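Local coordinates for protein XPF endonuclease (Aeropyrum pernix, PDB 2BGW) that probably acts as a metal-dependent, structure-specific endonuclease that binds and cuts DNA at branched or damaged sites during nucleotide excision repair, at residues A[23-28]-A[125-130]; A[74-79]-A[113-118]; A[162-167]-A[177-182]. One frame throughout, in Å; residues are numbered along the deposited sequence.

How the interactions relate
Interactions 1 and 2 belong to the nuclease domain; interaction 3 belongs to the helix-hairpin-helix domain. Strand 116-120 runs on into helix 123-137, and interactions 1 and 2 meet where Val129 CG1 lies 3.6 Å from Met118 CE, although their centres are about 21 Å apart. Both approach the magnesium site: the side chain of Ile130 is about 10 Å and that of Ile115 about 12 Å from the ion. Interaction 3, centred about 20 Å from interaction 2, reaches it across the domain boundary, where Tyr162 and Gln165 pack on Arg74 and His78. DNA touches interactions 2 and 3, while interaction 1 stays about 17 Å from its nearest atom.

Interaction 1: A[23-28]-A[125-130]; sequences PSILES and GTALVI
Leu26 and Ala127 meet with no ring or other planar side chain between the two helices; the flat group touched is the peptide carbonyl of Ala127, whose O is approached by Leu26 CD2 at 3.3 Å. Everything else is aliphatic. The methyl group of Ala127 points at the helix of 23-28 and touches two neighbouring side chains there: Ile25 CG2 comes to 3.6 Å from Ala127 CB, and Leu26 CG stays 4.2 Å from the same Ala127 CB. In Ile25 the CG2 branch stands anti to the backbone N, which carries it to the alanine. One turn further on, Leu26 and Ile130 cross at about a right angle, both leucine methyls resting near the CG2 branch of Ile130, with Leu26 CD1 at 4.0 Å from Ile130 CG2. The small alanine lets the backbones come close, Leu26 CA and Ala127 CA being 5.4 Å apart. The short helix axes pass at 8.8 Å and cross at -51°. Leu26 and Ile130 also share Tyr43 of strand 43-46, Leu26 adding Val33 and Ile130 adding Ile85. Helices 22-28 and 123-137 thus lie side by side on the mixed sheet of the ERCC4 nuclease domain, an alpha/beta core of the PD-(D/E)XK type.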
loop_
_atom_site.group_PDB
_atom_site.type_symbol
_atom_site.label_atom_id
_atom_site.label_comp_id
_atom_site.label_asym_id
_atom_site.label_seq_id
_atom_site.Cartn_x
_atom_site.Cartn_y
_atom_site.Cartn_z
ATOM N N PRO A 23 8.824 4.196 -15.746
ATOM C CA PRO A 23 8.161 3.397 -16.788
ATOM C C PRO A 23 9.041 2.855 -17.916
ATOM O O PRO A 23 8.937 1.672 -18.234
ATOM C CB PRO A 23 7.095 4.339 -17.334
ATOM C CG PRO A 23 6.740 5.163 -16.152
ATOM C CD PRO A 23 8.054 5.412 -15.451
ATOM N N SER A 24 9.902 3.685 -18.506
ATOM C CA SER A 24 10.815 3.224 -19.585
ATOM C C SER A 24 11.763 2.169 -19.097
ATOM O O SER A 24 12.058 1.218 -19.808
ATOM C CB SER A 24 11.633 4.373 -20.147
ATOM O OG SER A 24 10.779 5.483 -20.354
ATOM N N ILE A 25 12.247 2.340 -17.875
ATOM C CA ILE A 25 13.072 1.304 -17.274
ATOM C C ILE A 25 12.269 0.018 -17.127
ATOM O O ILE A 25 12.746 -1.053 -17.508
ATOM C CB ILE A 25 13.696 1.743 -15.947
ATOM C CG1 ILE A 25 14.495 3.025 -16.145
ATOM C CG2 ILE A 25 14.638 0.670 -15.447
ATOM C CD1 ILE A 25 14.959 3.652 -14.853
ATOM N N LEU A 26 11.048 0.143 -16.606
ATOM C CA LEU A 26 10.148 -0.993 -16.430
ATOM C C LEU A 26 9.905 -1.743 -17.724
ATOM O O LEU A 26 9.957 -2.964 -17.767
ATOM C CB LEU A 26 8.829 -0.548 -15.831
ATOM C CG LEU A 26 8.767 -0.631 -14.314
ATOM C CD1 LEU A 26 7.456 -0.077 -13.832
ATOM C CD2 LEU A 26 8.964 -2.052 -13.798
ATOM N N GLU A 27 9.658 -1.007 -18.793
ATOM C CA GLU A 27 9.449 -1.627 -20.079
ATOM C C GLU A 27 10.723 -2.289 -20.582
ATOM O O GLU A 27 10.698 -3.302 -21.283
ATOM C CB GLU A 27 8.978 -0.588 -21.061
ATOM C CG GLU A 27 7.570 -0.213 -20.855
ATOM C CD GLU A 27 7.205 0.950 -21.726
ATOM O OE1 GLU A 27 8.103 1.436 -22.458
ATOM O OE2 GLU A 27 6.033 1.394 -21.671
ATOM N N SER A 28 11.843 -1.708 -20.199
ATOM C CA SER A 28 13.125 -2.228 -20.599
ATOM C C SER A 28 13.445 -3.533 -19.925
ATOM O O SER A 28 14.232 -4.286 -20.449
ATOM C CB SER A 28 14.205 -1.230 -20.269
ATOM O OG SER A 28 15.177 -1.243 -21.295
ATOM N N GLY A 125 16.359 1.262 -9.415
ATOM C CA GLY A 125 16.108 0.445 -8.249
ATOM C C GLY A 125 14.616 0.283 -8.016
ATOM O O GLY A 125 14.128 -0.808 -7.712
ATOM N N THR A 126 13.887 1.381 -8.156
ATOM C CA THR A 126 12.437 1.374 -7.970
ATOM C C THR A 126 11.823 0.487 -9.034
ATOM O O THR A 126 10.980 -0.370 -8.723
ATOM C CB THR A 126 11.870 2.792 -8.042
ATOM O OG1 THR A 126 12.667 3.634 -7.194
ATOM C CG2 THR A 126 10.423 2.828 -7.587
ATOM N N ALA A 127 12.309 0.665 -10.265
ATOM C CA ALA A 127 11.901 -0.147 -11.396
ATOM C C ALA A 127 12.198 -1.643 -11.185
ATOM O O ALA A 127 11.382 -2.499 -11.541
ATOM C CB ALA A 127 12.518 0.360 -12.616
ATOM N N LEU A 128 13.314 -1.961 -10.549
ATOM C CA LEU A 128 13.581 -3.346 -10.211
ATOM C C LEU A 128 12.630 -3.887 -9.139
ATOM O O LEU A 128 12.112 -4.993 -9.261
ATOM C CB LEU A 128 15.045 -3.541 -9.812
ATOM C CG LEU A 128 16.001 -3.313 -10.988
ATOM C CD1 LEU A 128 17.385 -2.896 -10.522
ATOM C CD2 LEU A 128 16.073 -4.549 -11.861
ATOM N N VAL A 129 12.393 -3.103 -8.101
ATOM C CA VAL A 129 11.565 -3.536 -6.991
ATOM C C VAL A 129 10.144 -3.723 -7.480
ATOM O O VAL A 129 9.469 -4.693 -7.123
ATOM C CB VAL A 129 11.613 -2.492 -5.853
ATOM C CG1 VAL A 129 10.682 -2.835 -4.718
ATOM C CG2 VAL A 129 13.003 -2.411 -5.335
ATOM N N ILE A 130 9.681 -2.799 -8.313
ATOM C CA ILE A 130 8.320 -2.920 -8.834
ATOM C C ILE A 130 8.239 -4.194 -9.661
ATOM O O ILE A 130 7.319 -4.980 -9.511
ATOM C CB ILE A 130 7.881 -1.705 -9.682
ATOM C CG1 ILE A 130 7.658 -0.483 -8.781
ATOM C CG2 ILE A 130 6.591 -2.050 -10.451
ATOM C CD1 ILE A 130 7.603 0.821 -9.529
#

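Interaction 2: A[74-79]-A[113-118]; sequences RLAEHY and YGIRLM. With SO4 (sulfate ion), chain K; nucleotides of chain D; nucleotides of chain C.
Ala76 sets its methyl group over the backbone of Tyr113, on the way into strand 116-120, with Ala76 CB 3.6 Å from Tyr113 O and at similar range from Tyr113 CB. Here, in the PD-(D/E)XK-type nuclease domain, helix 67-78 is packed against the approach to the strand outermost in this chain's sheet. Ile115 closes the apolar patch from the other end: its CG1 arm, anti to the carbonyl carbon, brings CD1 to 3.9 Å from Ala76 CB. Ile115 also packs on Val82 and Ile84 of the neighbouring strand 81-87.

The same junction receives DNA. The backbone O of Ala76 accepts a hydrogen bond from N6 of DA15 of chain C at 2.9 Å, through a bent bond of 138°. Tyr113 turns its ring away from the helix and offers the ring edge to this adenine, CD2 lying 3.7 Å from N3 of DA15. The thymine of DT1 of chain D, edge to edge with the adenine, is covered on one face by the Tyr113-Gly114 peptide; Gly114 N stands 3.2 Å above N1 of DT1. Beyond the bases, extended Arg116 bonds through NH2 to sulfate O3 at 3.2 Å. That ion, probably from the crystallisation liquor, is also held by Arg116 of the second subunit. Within the helix, His78 ND1 donates to Arg74 O at 2.8 Å; the bond lies in the imidazole plane but arrives 37° above the plane of the carbonyl.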
loop_
_atom_site.group_PDB
_atom_site.type_symbol
_atom_site.label_atom_id
_atom_site.label_comp_id
_atom_site.label_asym_id
_atom_site.label_seq_id
_atom_site.Cartn_x
_atom_site.Cartn_y
_atom_site.Cartn_z
ATOM N N ARG A 74 -5.310 6.388 3.237
ATOM C CA ARG A 74 -6.140 6.072 2.100
ATOM C C ARG A 74 -5.677 4.755 1.476
ATOM O O ARG A 74 -6.470 3.801 1.353
ATOM C CB ARG A 74 -6.092 7.185 1.072
ATOM C CG ARG A 74 -7.495 7.599 0.652
ATOM C CD ARG A 74 -7.495 8.869 -0.155
ATOM N NE ARG A 74 -6.883 8.641 -1.462
ATOM C CZ ARG A 74 -7.267 9.258 -2.577
ATOM N NH1 ARG A 74 -8.270 10.137 -2.539
ATOM N NH2 ARG A 74 -6.656 9.001 -3.731
ATOM N N LEU A 75 -4.387 4.689 1.127
ATOM C CA LEU A 75 -3.841 3.511 0.504
ATOM C C LEU A 75 -4.118 2.281 1.339
ATOM O O LEU A 75 -4.556 1.260 0.816
ATOM C CB LEU A 75 -2.365 3.686 0.223
ATOM C CG LEU A 75 -1.971 4.784 -0.765
ATOM C CD1 LEU A 75 -0.476 4.988 -0.691
ATOM C CD2 LEU A 75 -2.385 4.542 -2.203
ATOM N N ALA A 76 -3.931 2.393 2.645
ATOM C CA ALA A 76 -4.066 1.262 3.531
ATOM C C ALA A 76 -5.509 0.796 3.683
ATOM O O ALA A 76 -5.757 -0.377 3.978
ATOM C CB ALA A 76 -3.455 1.587 4.871
ATOM N N GLU A 77 -6.449 1.721 3.497
ATOM C CA GLU A 77 -7.888 1.420 3.519
ATOM C C GLU A 77 -8.312 0.649 2.277
ATOM O O GLU A 77 -9.167 -0.207 2.348
ATOM C CB GLU A 77 -8.690 2.717 3.532
ATOM C CG GLU A 77 -10.174 2.581 3.879
ATOM C CD GLU A 77 -10.978 3.882 3.676
ATOM O OE1 GLU A 77 -10.404 4.992 3.540
ATOM O OE2 GLU A 77 -12.225 3.787 3.667
ATOM N N HIS A 78 -7.710 0.950 1.137
ATOM C CA HIS A 78 -8.212 0.420 -0.106
ATOM C C HIS A 78 -7.463 -0.787 -0.672
ATOM O O HIS A 78 -8.010 -1.525 -1.472
ATOM C CB HIS A 78 -8.281 1.542 -1.125
ATOM C CG HIS A 78 -9.262 2.609 -0.762
ATOM N ND1 HIS A 78 -8.981 3.599 0.153
ATOM C CD2 HIS A 78 -10.533 2.827 -1.170
ATOM C CE1 HIS A 78 -10.032 4.384 0.287
ATOM N NE2 HIS A 78 -10.989 3.937 -0.504
ATOM N N TYR A 79 -6.220 -1.006 -0.280
ATOM C CA TYR A 79 -5.501 -2.125 -0.835
ATOM C C TYR A 79 -5.009 -2.965 0.250
ATOM O O TYR A 79 -4.746 -2.502 1.352
ATOM C CB TYR A 79 -4.351 -1.663 -1.679
ATOM C CG TYR A 79 -4.844 -0.996 -2.910
ATOM C CD1 TYR A 79 -5.230 0.332 -2.885
ATOM C CD2 TYR A 79 -4.973 -1.696 -4.100
ATOM C CE1 TYR A 79 -5.702 0.950 -4.018
ATOM C CE2 TYR A 79 -5.451 -1.080 -5.249
ATOM C CZ TYR A 79 -5.811 0.240 -5.195
ATOM O OH TYR A 79 -6.280 0.884 -6.303
ATOM N N TYR A 113 -0.625 1.540 10.109
ATOM C CA TYR A 113 -1.480 1.063 9.057
ATOM C C TYR A 113 -0.895 -0.101 8.241
ATOM O O TYR A 113 -1.323 -0.333 7.105
ATOM C CB TYR A 113 -1.843 2.192 8.099
ATOM C CG TYR A 113 -2.005 3.594 8.657
ATOM C CD1 TYR A 113 -0.962 4.508 8.547
ATOM C CD2 TYR A 113 -3.209 4.041 9.195
ATOM C CE1 TYR A 113 -1.079 5.826 8.992
ATOM C CE2 TYR A 113 -3.344 5.382 9.659
ATOM C CZ TYR A 113 -2.252 6.268 9.547
ATOM O OH TYR A 113 -2.287 7.592 9.989
ATOM N N GLY A 114 0.061 -0.832 8.805
ATOM C CA GLY A 114 0.719 -1.924 8.102
ATOM C C GLY A 114 1.373 -1.638 6.751
ATOM O O GLY A 114 1.644 -2.575 6.002
ATOM N N ILE A 115 1.634 -0.371 6.411
ATOM C CA ILE A 115 2.250 -0.061 5.125
ATOM C C ILE A 115 3.624 -0.668 5.125
ATOM O O ILE A 115 4.178 -0.935 6.191
ATOM C CB ILE A 115 2.304 1.439 4.855
ATOM C CG1 ILE A 115 0.968 1.922 4.323
ATOM C CG2 ILE A 115 3.323 1.792 3.793
ATOM C CD1 ILE A 115 0.196 2.744 5.325
ATOM N N ARG A 116 4.145 -0.935 3.928
ATOM C CA ARG A 116 5.462 -1.577 3.737
ATOM C C ARG A 116 6.401 -0.644 2.996
ATOM O O ARG A 116 6.009 -0.010 2.001
ATOM C CB ARG A 116 5.316 -2.915 3.004
ATOM C CG ARG A 116 4.657 -3.948 3.862
ATOM C CD ARG A 116 4.303 -5.192 3.128
ATOM N NE ARG A 116 3.838 -6.219 4.055
ATOM C CZ ARG A 116 4.655 -7.026 4.723
ATOM N NH1 ARG A 116 5.963 -6.912 4.562
ATOM N NH2 ARG A 116 4.181 -7.936 5.563
ATOM N N LEU A 117 7.626 -0.532 3.507
ATOM C CA LEU A 117 8.600 0.417 2.950
ATOM C C LEU A 117 9.685 -0.327 2.248
ATOM O O LEU A 117 10.110 -1.375 2.728
ATOM C CB LEU A 117 9.231 1.270 4.032
ATOM C CG LEU A 117 8.290 2.209 4.776
ATOM C CD1 LEU A 117 8.978 2.729 6.020
ATOM C CD2 LEU A 117 7.790 3.371 3.908
ATOM N N MET A 118 10.099 0.187 1.095
ATOM C CA MET A 118 11.318 -0.257 0.441
ATOM C C MET A 118 12.127 0.998 0.211
ATOM O O MET A 118 11.563 2.024 -0.194
ATOM C CB MET A 118 11.034 -0.888 -0.923
ATOM C CG MET A 118 10.076 -2.046 -0.937
ATOM S SD MET A 118 10.772 -3.715 -0.872
ATOM C CE MET A 118 12.358 -3.482 -1.653
HETATM S S SO4 K . 0.866 -7.882 7.769
HETATM O O1 SO4 K . 1.075 -6.801 8.739
HETATM O O2 SO4 K . -0.554 -8.223 7.822
HETATM O O3 SO4 K . 1.160 -7.396 6.399
HETATM O O4 SO4 K . 1.661 -9.068 8.147
ATOM O "O5'" DT D 1 3.246 -5.204 10.831
ATOM C "C5'" DT D 1 2.052 -5.647 11.441
ATOM C "C4'" DT D 1 1.307 -4.438 11.935
ATOM O "O4'" DT D 1 0.641 -3.731 10.865
ATOM C "C3'" DT D 1 0.209 -4.934 12.825
ATOM O "O3'" DT D 1 0.386 -4.408 14.084
ATOM C "C2'" DT D 1 -1.114 -4.489 12.210
ATOM C "C1'" DT D 1 -0.663 -3.395 11.279
ATOM N N1 DT D 1 -1.551 -3.318 10.127
ATOM C C2 DT D 1 -2.560 -2.359 10.107
ATOM O O2 DT D 1 -2.774 -1.558 10.992
ATOM N N3 DT D 1 -3.335 -2.352 8.978
ATOM C C4 DT D 1 -3.194 -3.214 7.903
ATOM O O4 DT D 1 -3.947 -3.124 6.946
ATOM C C5 DT D 1 -2.131 -4.203 7.983
ATOM C C7 DT D 1 -1.955 -5.250 6.919
ATOM C C6 DT D 1 -1.366 -4.207 9.085
ATOM P P DA C 15 -12.203 6.012 8.618
ATOM O OP1 DA C 15 -12.837 7.081 9.411
ATOM O OP2 DA C 15 -12.287 6.058 7.136
ATOM O "O5'" DA C 15 -10.670 5.961 9.051
ATOM C "C5'" DA C 15 -10.430 5.932 10.462
ATOM C "C4'" DA C 15 -9.013 5.487 10.737
ATOM O "O4'" DA C 15 -8.847 4.127 10.241
ATOM C "C3'" DA C 15 -7.996 6.340 9.978
ATOM O "O3'" DA C 15 -7.244 7.163 10.878
ATOM C "C2'" DA C 15 -7.123 5.337 9.224
ATOM C "C1'" DA C 15 -7.499 3.992 9.857
ATOM N N9 DA C 15 -7.253 2.901 8.913
ATOM C C8 DA C 15 -7.713 2.792 7.628
ATOM N N7 DA C 15 -7.272 1.718 7.012
ATOM C C5 DA C 15 -6.459 1.090 7.947
ATOM C C6 DA C 15 -5.679 -0.089 7.894
ATOM N N6 DA C 15 -5.609 -0.896 6.826
ATOM N N1 DA C 15 -4.977 -0.410 8.999
ATOM C C2 DA C 15 -5.063 0.406 10.058
ATOM N N3 DA C 15 -5.744 1.541 10.222
ATOM C C4 DA C 15 -6.429 1.821 9.117
#

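Interaction 3: A[162-167]-A[177-182]. With nucleotides of chain C.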
loop_
_atom_site.group_PDB
_atom_site.type_symbol
_atom_site.label_atom_id
_atom_site.label_comp_id
_atom_site.label_asym_id
_atom_site.label_seq_id
_atom_site.Cartn_x
_atom_site.Cartn_y
_atom_site.Cartn_z
ATOM N N TYR A 162 -13.042 1.280 -5.814
ATOM C CA TYR A 162 -12.862 2.505 -5.045
ATOM C C TYR A 162 -14.226 3.119 -4.751
ATOM O O TYR A 162 -14.485 3.638 -3.657
ATOM C CB TYR A 162 -11.965 3.478 -5.833
ATOM C CG TYR A 162 -11.740 4.833 -5.207
ATOM C CD1 TYR A 162 -11.378 4.953 -3.875
ATOM C CD2 TYR A 162 -11.875 5.995 -5.961
ATOM C CE1 TYR A 162 -11.181 6.202 -3.297
ATOM C CE2 TYR A 162 -11.668 7.246 -5.403
ATOM C CZ TYR A 162 -11.330 7.344 -4.069
ATOM O OH TYR A 162 -11.116 8.572 -3.493
ATOM N N ILE A 163 -15.105 3.026 -5.738
ATOM C CA ILE A 163 -16.454 3.544 -5.621
ATOM C C ILE A 163 -17.236 2.708 -4.612
ATOM O O ILE A 163 -17.752 3.253 -3.643
ATOM C CB ILE A 163 -17.080 3.730 -7.011
ATOM C CG1 ILE A 163 -16.315 4.865 -7.682
ATOM C CG2 ILE A 163 -18.561 4.058 -6.916
ATOM C CD1 ILE A 163 -16.429 4.967 -9.130
ATOM N N LEU A 164 -17.250 1.391 -4.763
ATOM C CA LEU A 164 -17.879 0.563 -3.738
ATOM C C LEU A 164 -17.321 0.832 -2.326
ATOM O O LEU A 164 -18.122 0.863 -1.381
ATOM C CB LEU A 164 -17.817 -0.930 -4.089
ATOM C CG LEU A 164 -18.565 -1.370 -5.359
ATOM C CD1 LEU A 164 -18.133 -2.748 -5.785
ATOM C CD2 LEU A 164 -20.063 -1.359 -5.169
ATOM N N GLN A 165 -15.993 1.045 -2.173
ATOM C CA GLN A 165 -15.362 1.238 -0.822
ATOM C C GLN A 165 -15.843 2.508 -0.087
ATOM O O GLN A 165 -15.878 2.567 1.157
ATOM C CB GLN A 165 -13.829 1.262 -0.904
ATOM C CG GLN A 165 -13.061 -0.033 -0.501
ATOM C CD GLN A 165 -12.121 -0.534 -1.649
ATOM O OE1 GLN A 165 -11.027 -0.002 -1.857
ATOM N NE2 GLN A 165 -12.583 -1.536 -2.413
ATOM N N SER A 166 -16.228 3.508 -0.871
ATOM C CA SER A 166 -16.704 4.761 -0.332
ATOM C C SER A 166 -18.025 4.638 0.437
ATOM O O SER A 166 -18.415 5.552 1.138
ATOM C CB SER A 166 -16.796 5.818 -1.438
ATOM O OG SER A 166 -17.840 5.518 -2.357
ATOM N N PHE A 167 -18.712 3.511 0.314
ATOM C CA PHE A 167 -19.928 3.278 1.081
ATOM C C PHE A 167 -19.599 2.874 2.506
ATOM O O PHE A 167 -18.548 2.251 2.772
ATOM C CB PHE A 167 -20.769 2.180 0.439
ATOM C CG PHE A 167 -21.623 2.650 -0.725
ATOM C CD1 PHE A 167 -21.048 2.941 -1.974
ATOM C CD2 PHE A 167 -23.004 2.770 -0.585
ATOM C CE1 PHE A 167 -21.830 3.364 -3.053
ATOM C CE2 PHE A 167 -23.806 3.186 -1.663
ATOM C CZ PHE A 167 -23.214 3.479 -2.893
ATOM N N ARG A 177 -16.378 -9.003 -3.345
ATOM C CA ARG A 177 -17.542 -9.878 -3.353
ATOM C C ARG A 177 -18.740 -9.249 -4.069
ATOM O O ARG A 177 -19.455 -9.930 -4.803
ATOM C CB ARG A 177 -17.912 -10.255 -1.916
ATOM C CG ARG A 177 -16.872 -11.142 -1.213
ATOM C CD ARG A 177 -17.283 -11.495 0.215
ATOM N NE ARG A 177 -16.293 -12.379 0.829
ATOM C CZ ARG A 177 -16.055 -12.465 2.143
ATOM N NH1 ARG A 177 -16.728 -11.723 3.019
ATOM N NH2 ARG A 177 -15.127 -13.296 2.593
ATOM N N ILE A 178 -18.951 -7.954 -3.871
ATOM C CA ILE A 178 -20.060 -7.287 -4.515
ATOM C C ILE A 178 -19.873 -7.350 -6.020
ATOM O O ILE A 178 -20.821 -7.551 -6.764
ATOM C CB ILE A 178 -20.255 -5.859 -3.990
ATOM C CG1 ILE A 178 -20.870 -5.910 -2.598
ATOM C CG2 ILE A 178 -21.144 -5.015 -4.914
ATOM C CD1 ILE A 178 -20.731 -4.601 -1.859
ATOM N N LEU A 179 -18.650 -7.240 -6.484
ATOM C CA LEU A 179 -18.462 -7.342 -7.906
ATOM C C LEU A 179 -18.634 -8.738 -8.486
ATOM O O LEU A 179 -19.091 -8.873 -9.613
ATOM C CB LEU A 179 -17.117 -6.765 -8.309
ATOM C CG LEU A 179 -17.235 -5.293 -8.655
ATOM C CD1 LEU A 179 -16.156 -4.907 -9.680
ATOM C CD2 LEU A 179 -18.618 -5.073 -9.245
ATOM N N GLU A 180 -18.266 -9.776 -7.737
ATOM C CA GLU A 180 -18.278 -11.132 -8.297
ATOM C C GLU A 180 -19.734 -11.552 -8.452
ATOM O O GLU A 180 -20.122 -12.129 -9.473
ATOM C CB GLU A 180 -17.473 -12.123 -7.440
ATOM C CG GLU A 180 -16.546 -13.052 -8.248
ATOM N N ARG A 181 -20.532 -11.200 -7.445
ATOM C CA ARG A 181 -21.990 -11.354 -7.460
ATOM C C ARG A 181 -22.685 -10.704 -8.633
ATOM O O ARG A 181 -23.199 -11.373 -9.528
ATOM C CB ARG A 181 -22.570 -10.680 -6.243
ATOM C CG ARG A 181 -22.685 -11.549 -5.104
ATOM C CD ARG A 181 -23.961 -12.258 -5.168
ATOM N NE ARG A 181 -24.088 -12.965 -3.918
ATOM C CZ ARG A 181 -25.164 -13.637 -3.549
ATOM N NH1 ARG A 181 -26.224 -13.694 -4.353
ATOM N NH2 ARG A 181 -25.173 -14.234 -2.363
ATOM N N PHE A 182 -22.711 -9.382 -8.597
ATOM C CA PHE A 182 -23.567 -8.597 -9.458
ATOM C C PHE A 182 -22.972 -8.401 -10.851
ATOM O O PHE A 182 -23.685 -8.091 -11.817
ATOM C CB PHE A 182 -23.871 -7.265 -8.759
ATOM C CG PHE A 182 -24.707 -7.429 -7.535
ATOM C CD1 PHE A 182 -24.117 -7.604 -6.297
ATOM C CD2 PHE A 182 -26.091 -7.461 -7.630
ATOM C CE1 PHE A 182 -24.897 -7.793 -5.155
ATOM C CE2 PHE A 182 -26.876 -7.650 -6.498
ATOM C CZ PHE A 182 -26.282 -7.809 -5.253
ATOM P P DC C 12 -13.037 -11.384 5.965
ATOM O OP1 DC C 12 -13.771 -11.682 4.705
ATOM O OP2 DC C 12 -11.581 -11.043 5.989
ATOM O "O5'" DC C 12 -13.917 -10.309 6.743
ATOM C "C5'" DC C 12 -14.738 -9.522 5.940
ATOM C "C4'" DC C 12 -15.079 -8.245 6.667
ATOM O "O4'" DC C 12 -14.760 -8.338 8.080
ATOM C "C3'" DC C 12 -14.314 -7.042 6.166
ATOM O "O3'" DC C 12 -15.103 -6.490 5.149
ATOM C "C2'" DC C 12 -14.254 -6.121 7.382
ATOM C "C1'" DC C 12 -14.453 -7.045 8.570
ATOM N N1 DC C 12 -13.318 -7.271 9.503
ATOM C C2 DC C 12 -13.188 -6.443 10.614
ATOM O O2 DC C 12 -13.998 -5.523 10.734
ATOM N N3 DC C 12 -12.181 -6.679 11.502
ATOM C C4 DC C 12 -11.342 -7.711 11.290
ATOM N N4 DC C 12 -10.357 -7.937 12.168
ATOM C C5 DC C 12 -11.459 -8.565 10.149
ATOM C C6 DC C 12 -12.454 -8.309 9.294
#
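Leu164 carries most of this contact, its forked end reaching from helix 155-165 to two successive residues of helix 172-182. Its CG is anti to the carbonyl carbon (chi1 -63°), which sends both methyls toward the second helix. Leu164 CD2 rests on the Ile178 CG2 methyl at 3.8 Å, and Leu164 CD1 touches both that same branch and Leu179, 3.9 Å from Leu179 CG. The side chain of Ile178 sets out toward the leucine and presents CG2 because that branch stands anti to its backbone N; Leu179 leaves its helix to the side but brings its CG up to Leu164, the two side chains crossing obliquely. The backbones stay well apart, Leu164 CA and Ile178 CA being 8.2 Å from each other. These are the two helices of a helix-hairpin-helix DNA-binding motif, and their shared apolar interior is continued by Leu185 and Phe188 of the next helix. On the DNA side of the second helix, extended Arg177 sends NH2 to OP1 of DC12 of chain C, a weak bond of 3.0 Å bent to 121°. Ser166 OG donates back to Ile163 O at 2.6 Å, in the carbonyl plane and on a lone pair.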